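Local coordinates for protein DNA primase (Aquifex aeolicus, PDB 2AU3) that probably synthesises the short RNA primers that DNA polymerase extends during DNA replication, using an N-terminal zinc-binding domain and a Toprim-containing RNA polymerase core, at residues L275-A280 against L311-V316; E169-L174 against N218-R223. All coordinates share one frame; numbering follows the deposited sequence.

Contact 1 (L275-A280 against L311-V316)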
loop_
_atom_site.group_PDB
_atom_site.type_symbol
_atom_site.label_atom_id
_atom_site.label_comp_id
_atom_site.label_asym_id
_atom_site.label_seq_id
_atom_site.Cartn_x
_atom_site.Cartn_y
_atom_site.Cartn_z
ATOM N N LEU A 275 3.164 12.275 -5.870
ATOM C CA LEU A 275 4.055 12.063 -4.759
ATOM C C LEU A 275 4.197 13.387 -3.963
ATOM O O LEU A 275 4.300 14.454 -4.551
ATOM C CB LEU A 275 5.409 11.572 -5.271
ATOM C CG LEU A 275 6.462 11.355 -4.194
ATOM C CD1 LEU A 275 6.254 10.011 -3.552
ATOM C CD2 LEU A 275 7.856 11.448 -4.835
ATOM N N THR A 276 4.153 13.301 -2.638
ATOM C CA THR A 276 4.408 14.461 -1.781
ATOM C C THR A 276 5.769 14.331 -1.162
ATOM O O THR A 276 6.332 13.252 -1.123
ATOM C CB THR A 276 3.387 14.575 -0.649
ATOM O OG1 THR A 276 3.604 13.503 0.283
ATOM C CG2 THR A 276 1.935 14.405 -1.173
ATOM N N GLN A 277 6.292 15.440 -0.638
ATOM C CA GLN A 277 7.532 15.401 0.133
ATOM C C GLN A 277 7.487 14.427 1.326
ATOM O O GLN A 277 8.460 13.681 1.564
ATOM C CB GLN A 277 7.900 16.818 0.624
ATOM C CG GLN A 277 9.324 16.900 1.212
ATOM C CD GLN A 277 10.404 16.592 0.157
ATOM O OE1 GLN A 277 11.137 15.600 0.252
ATOM N NE2 GLN A 277 10.506 17.445 -0.817
ATOM N N ASN A 278 6.386 14.436 2.088
ATOM C CA ASN A 278 6.279 13.503 3.214
ATOM C C ASN A 278 6.389 12.059 2.720
ATOM O O ASN A 278 7.004 11.252 3.374
ATOM C CB ASN A 278 4.975 13.682 4.019
ATOM C CG ASN A 278 5.014 14.901 4.926
ATOM O OD1 ASN A 278 6.088 15.421 5.234
ATOM N ND2 ASN A 278 3.831 15.373 5.355
ATOM N N GLN A 279 5.780 11.746 1.573
ATOM C CA GLN A 279 5.900 10.400 0.996
ATOM C C GLN A 279 7.348 10.078 0.531
ATOM O O GLN A 279 7.842 8.955 0.730
ATOM C CB GLN A 279 4.922 10.208 -0.170
ATOM C CG GLN A 279 3.461 10.131 0.240
ATOM C CD GLN A 279 2.513 10.420 -0.914
ATOM O OE1 GLN A 279 2.950 10.787 -2.037
ATOM N NE2 GLN A 279 1.218 10.293 -0.652
ATOM N N ALA A 280 8.007 11.056 -0.099
ATOM C CA ALA A 280 9.410 10.892 -0.486
ATOM C C ALA A 280 10.312 10.708 0.759
ATOM O O ALA A 280 11.158 9.821 0.777
ATOM C CB ALA A 280 9.873 12.036 -1.347
ATOM N N LEU A 311 12.308 13.525 -4.257
ATOM C CA LEU A 311 13.158 12.360 -3.973
ATOM C C LEU A 311 14.611 12.789 -3.686
ATOM O O LEU A 311 15.224 12.323 -2.706
ATOM C CB LEU A 311 13.070 11.325 -5.109
ATOM C CG LEU A 311 11.663 10.712 -5.270
ATOM C CD1 LEU A 311 11.580 9.895 -6.521
ATOM C CD2 LEU A 311 11.314 9.844 -4.049
ATOM N N LEU A 312 15.146 13.665 -4.540
ATOM C CA LEU A 312 16.490 14.206 -4.327
ATOM C C LEU A 312 16.623 14.855 -2.946
ATOM O O LEU A 312 17.570 14.564 -2.227
ATOM C CB LEU A 312 16.922 15.149 -5.464
ATOM C CG LEU A 312 17.041 14.504 -6.847
ATOM C CD1 LEU A 312 17.305 15.560 -7.936
ATOM C CD2 LEU A 312 18.122 13.396 -6.872
ATOM N N SER A 313 15.649 15.681 -2.557
ATOM C CA SER A 313 15.687 16.371 -1.265
ATOM C C SER A 313 15.733 15.388 -0.102
ATOM O O SER A 313 16.366 15.659 0.926
ATOM C CB SER A 313 14.475 17.286 -1.092
ATOM O OG SER A 313 14.399 18.195 -2.161
ATOM N N ALA A 314 15.058 14.252 -0.269
ATOM C CA ALA A 314 15.023 13.235 0.764
ATOM C C ALA A 314 16.280 12.379 0.724
ATOM O O ALA A 314 16.425 11.484 1.535
ATOM C CB ALA A 314 13.782 12.378 0.620
ATOM N N GLY A 315 17.181 12.656 -0.220
ATOM C CA GLY A 315 18.490 12.013 -0.253
ATOM C C GLY A 315 18.497 10.673 -0.978
ATOM O O GLY A 315 19.319 9.789 -0.718
ATOM N N VAL A 316 17.567 10.516 -1.893
ATOM C CA VAL A 316 17.493 9.297 -2.650
ATOM C C VAL A 316 18.157 9.531 -4.014
ATOM O O VAL A 316 18.046 10.612 -4.574
ATOM C CB VAL A 316 16.021 8.845 -2.802
ATOM C CG1 VAL A 316 15.927 7.582 -3.591
ATOM C CG2 VAL A 316 15.401 8.626 -1.403
#

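Contact 2 (E169-L174 against N218-R223)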
loop_
_atom_site.group_PDB
_atom_site.type_symbol
_atom_site.label_atom_id
_atom_site.label_comp_id
_atom_site.label_asym_id
_atom_site.label_seq_id
_atom_site.Cartn_x
_atom_site.Cartn_y
_atom_site.Cartn_z
ATOM N N GLU A 169 -16.166 8.165 12.910
ATOM C CA GLU A 169 -14.977 9.001 13.001
ATOM C C GLU A 169 -14.046 8.932 11.771
ATOM O O GLU A 169 -13.184 9.796 11.619
ATOM C CB GLU A 169 -14.169 8.678 14.271
ATOM C CG GLU A 169 -14.875 9.023 15.581
ATOM C CD GLU A 169 -14.926 10.520 15.859
ATOM O OE1 GLU A 169 -14.016 11.251 15.394
ATOM O OE2 GLU A 169 -15.879 10.966 16.539
ATOM N N THR A 170 -14.196 7.911 10.926
ATOM C CA THR A 170 -13.342 7.798 9.711
ATOM C C THR A 170 -13.843 8.643 8.547
ATOM O O THR A 170 -13.088 8.918 7.613
ATOM C CB THR A 170 -13.210 6.350 9.220
ATOM O OG1 THR A 170 -14.503 5.845 8.858
ATOM C CG2 THR A 170 -12.713 5.416 10.337
ATOM N N LYS A 171 -15.120 9.018 8.604
ATOM C CA LYS A 171 -15.817 9.704 7.509
ATOM C C LYS A 171 -15.973 8.858 6.234
ATOM O O LYS A 171 -16.187 9.394 5.135
ATOM C CB LYS A 171 -15.186 11.078 7.206
ATOM C CG LYS A 171 -15.262 12.051 8.380
ATOM C CD LYS A 171 -13.892 12.303 8.952
ATOM C CE LYS A 171 -13.554 13.774 8.942
ATOM N NZ LYS A 171 -12.351 14.009 8.098
ATOM N N ASN A 172 -15.869 7.542 6.392
ATOM C CA ASN A 172 -16.089 6.621 5.290
ATOM C C ASN A 172 -17.555 6.306 5.122
ATOM O O ASN A 172 -17.936 5.514 4.261
ATOM C CB ASN A 172 -15.276 5.335 5.476
ATOM C CG ASN A 172 -13.797 5.572 5.344
ATOM O OD1 ASN A 172 -13.358 6.352 4.504
ATOM N ND2 ASN A 172 -13.024 4.928 6.191
ATOM N N LEU A 173 -18.365 6.936 5.965
ATOM C CA LEU A 173 -19.822 6.805 5.955
ATOM C C LEU A 173 -20.490 8.175 5.877
ATOM O O LEU A 173 -20.236 9.041 6.710
ATOM C CB LEU A 173 -20.276 6.126 7.242
ATOM C CG LEU A 173 -21.160 4.909 7.092
ATOM C CD1 LEU A 173 -20.555 3.980 6.076
ATOM C CD2 LEU A 173 -21.356 4.233 8.447
ATOM N N LEU A 174 -21.344 8.356 4.878
ATOM C CA LEU A 174 -22.181 9.540 4.763
ATOM C C LEU A 174 -23.507 9.323 5.507
ATOM O O LEU A 174 -23.965 8.185 5.654
ATOM C CB LEU A 174 -22.461 9.832 3.288
ATOM C CG LEU A 174 -21.278 10.252 2.409
ATOM C CD1 LEU A 174 -21.256 9.443 1.119
ATOM C CD2 LEU A 174 -21.372 11.737 2.098
ATOM N N ASN A 218 -10.730 8.344 -2.333
ATOM C CA ASN A 218 -10.072 7.864 -1.120
ATOM C C ASN A 218 -10.916 8.253 0.059
ATOM O O ASN A 218 -11.745 9.161 -0.036
ATOM C CB ASN A 218 -8.749 8.580 -0.911
ATOM C CG ASN A 218 -7.711 8.161 -1.872
ATOM O OD1 ASN A 218 -7.437 6.967 -2.019
ATOM N ND2 ASN A 218 -7.099 9.135 -2.541
ATOM N N SER A 219 -10.671 7.594 1.183
ATOM C CA SER A 219 -11.127 8.084 2.461
ATOM C C SER A 219 -10.711 9.572 2.618
ATOM O O SER A 219 -9.644 9.971 2.179
ATOM C CB SER A 219 -10.513 7.224 3.570
ATOM O OG SER A 219 -10.949 5.877 3.422
ATOM N N PRO A 220 -11.560 10.393 3.202
ATOM C CA PRO A 220 -11.186 11.796 3.460
ATOM C C PRO A 220 -10.125 11.849 4.575
ATOM O O PRO A 220 -10.040 10.914 5.380
ATOM C CB PRO A 220 -12.497 12.432 3.919
ATOM C CG PRO A 220 -13.344 11.249 4.423
ATOM C CD PRO A 220 -12.927 10.057 3.645
ATOM N N ASP A 221 -9.313 12.891 4.625
ATOM C CA ASP A 221 -8.306 12.943 5.695
ATOM C C ASP A 221 -8.979 13.012 7.047
ATOM O O ASP A 221 -10.116 13.483 7.162
ATOM C CB ASP A 221 -7.335 14.098 5.505
ATOM C CG ASP A 221 -6.188 13.741 4.547
ATOM O OD1 ASP A 221 -6.188 12.612 3.982
ATOM O OD2 ASP A 221 -5.256 14.528 4.295
ATOM N N SER A 222 -8.288 12.516 8.064
ATOM C CA SER A 222 -8.852 12.439 9.406
ATOM C C SER A 222 -7.714 12.148 10.357
ATOM O O SER A 222 -6.549 12.106 9.944
ATOM C CB SER A 222 -9.892 11.326 9.480
ATOM O OG SER A 222 -9.304 10.051 9.237
ATOM N N ARG A 223 -8.042 11.938 11.626
ATOM C CA ARG A 223 -7.034 11.540 12.596
ATOM C C ARG A 223 -6.271 10.293 12.171
ATOM O O ARG A 223 -5.056 10.245 12.301
ATOM C CB ARG A 223 -7.658 11.306 13.974
ATOM C CG ARG A 223 -6.654 11.406 15.124
ATOM C CD ARG A 223 -7.311 11.355 16.520
ATOM N NE ARG A 223 -8.140 10.153 16.668
ATOM C CZ ARG A 223 -7.675 8.954 17.012
ATOM N NH1 ARG A 223 -6.384 8.784 17.282
ATOM N NH2 ARG A 223 -8.503 7.923 17.109
HETATM O O HOH W 1 -10.517 8.823 7.250
#

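Contact 1 (L275-A280 against L311-V316)
Leu-275 and Ala-280 meet Leu-311 where two neighbouring helices of the Toprim domain come together on one face of its sheet: the start of helix 277-284 lies against the C-terminal end of helix 298-313. The apolar contact turns on Leu-311. Its CG stands anti to the carbonyl carbon (chi1 -64°), which brings CD2 back to the first helix although CB leaves the backbone on the far side. Leu-311 CD2 lies 3.8 Å from Ala-280 CB and 3.9 Å from Leu-275 CD2, the two leucine side chains crossing at about a right angle. Leu-311 also touches Val-290 and Ile-292 of strand 289-293, so the interface continues into the sheet. One turn on, Ala-314 CB sits 3.7 Å from Ala-280 O and touches Asn-281 and Ser-284.

Gln-277 extends from its helix and bends at chi2, laying its amide end over Ser-313 CB. With an alanine here that amide would be gone, and Ser-313 CB would probably lose its cover from the first helix. The hydroxyl of Ser-313 is engaged within its own helix, at Pro-309 O.

The polar bonds secure each helix end separately. Helix 298-313 finishes in a Schellman motif at Gly-315, with Val-316 N bonded to Leu-311 O at 3.1 Å and Gly-315 N to Leu-312 O. Helix 277-284 starts with a capping box: Gln-279 N donates to Thr-276 OG1 at 3.1 Å, and that hydroxyl also bonds Gly-228 O. In return Thr-276 N reaches Gln-279 OE1 at 2.9 Å, approaching from above the amide, 49° out of the carbonyl plane, while NE2 of the same amide bonds Lys-227 O.

Contact 2 (E169-L174 against N218-R223)
Lys-171 overlaps the ring of Pro-220, its CB only 3.3 Å from Pro-220 CG, tighter than ordinary van der Waals contact. Positive phi at Lys-171, the first residue to leave helical geometry after helix 164-168, accompanies the change of direction here. Further out the lysine chain passes alongside Ser-222, with CD 4.2 Å from Ser-222 CB.

One residue before the proline, Ser-219 OG donates to Asn-172 OD1 at 2.7 Å. The hydroxyl is tilted 27° from the carbonyl plane. The same OG is bonded to Phe-203 N, so it is gripped from two parts of the chain, while Asn-172 ND2 makes a weak bond to Tyr-167 OH.

Both segments belong to the N-terminal domain of the primase catalytic core. The connection from helix 164-168 into the hairpin of strands 173-174 and 182-183 runs nearly antiparallel (163°) to the loop leaving edge strand 216-218, but the two are joined through side chains and water rather than as a sheet. An ST turn shapes the first of them: Thr-170 OG1 accepts from Asn-172 N at 3.3 Å and is also bonded to Tyr-167 O.

A single water links the two backbones, donating to Thr-170 O at 2.6 Å and to Pro-220 O at 2.8 Å. Ser-222 holds its OG between its own backbone N and carbonyl carbon (chi1 63°), from where it donates to this water at 2.6 Å.

Overall arrangement
After the N-terminal zinc-binding domain, contact 2 comes first along the chain. It closes a loop of 43 residues that holds strand 182-183, partner of 173-174, and the long strands 188-194 and 200-207, and ties the exit of helix 164-168 to the loop beyond edge strand 216-218. Contact 1 opens later and closes 30 residues, including strand 289-293, joining two Toprim helices. The contacts therefore follow in series, neither nested nor crossed. The centres of contact 1 and contact 2 are about 26 Å apart, and the nearest atoms of contact 1 and contact 2 about 9 Å apart. Lys-227, in the loop after 218-223, bonds residues of both contacts.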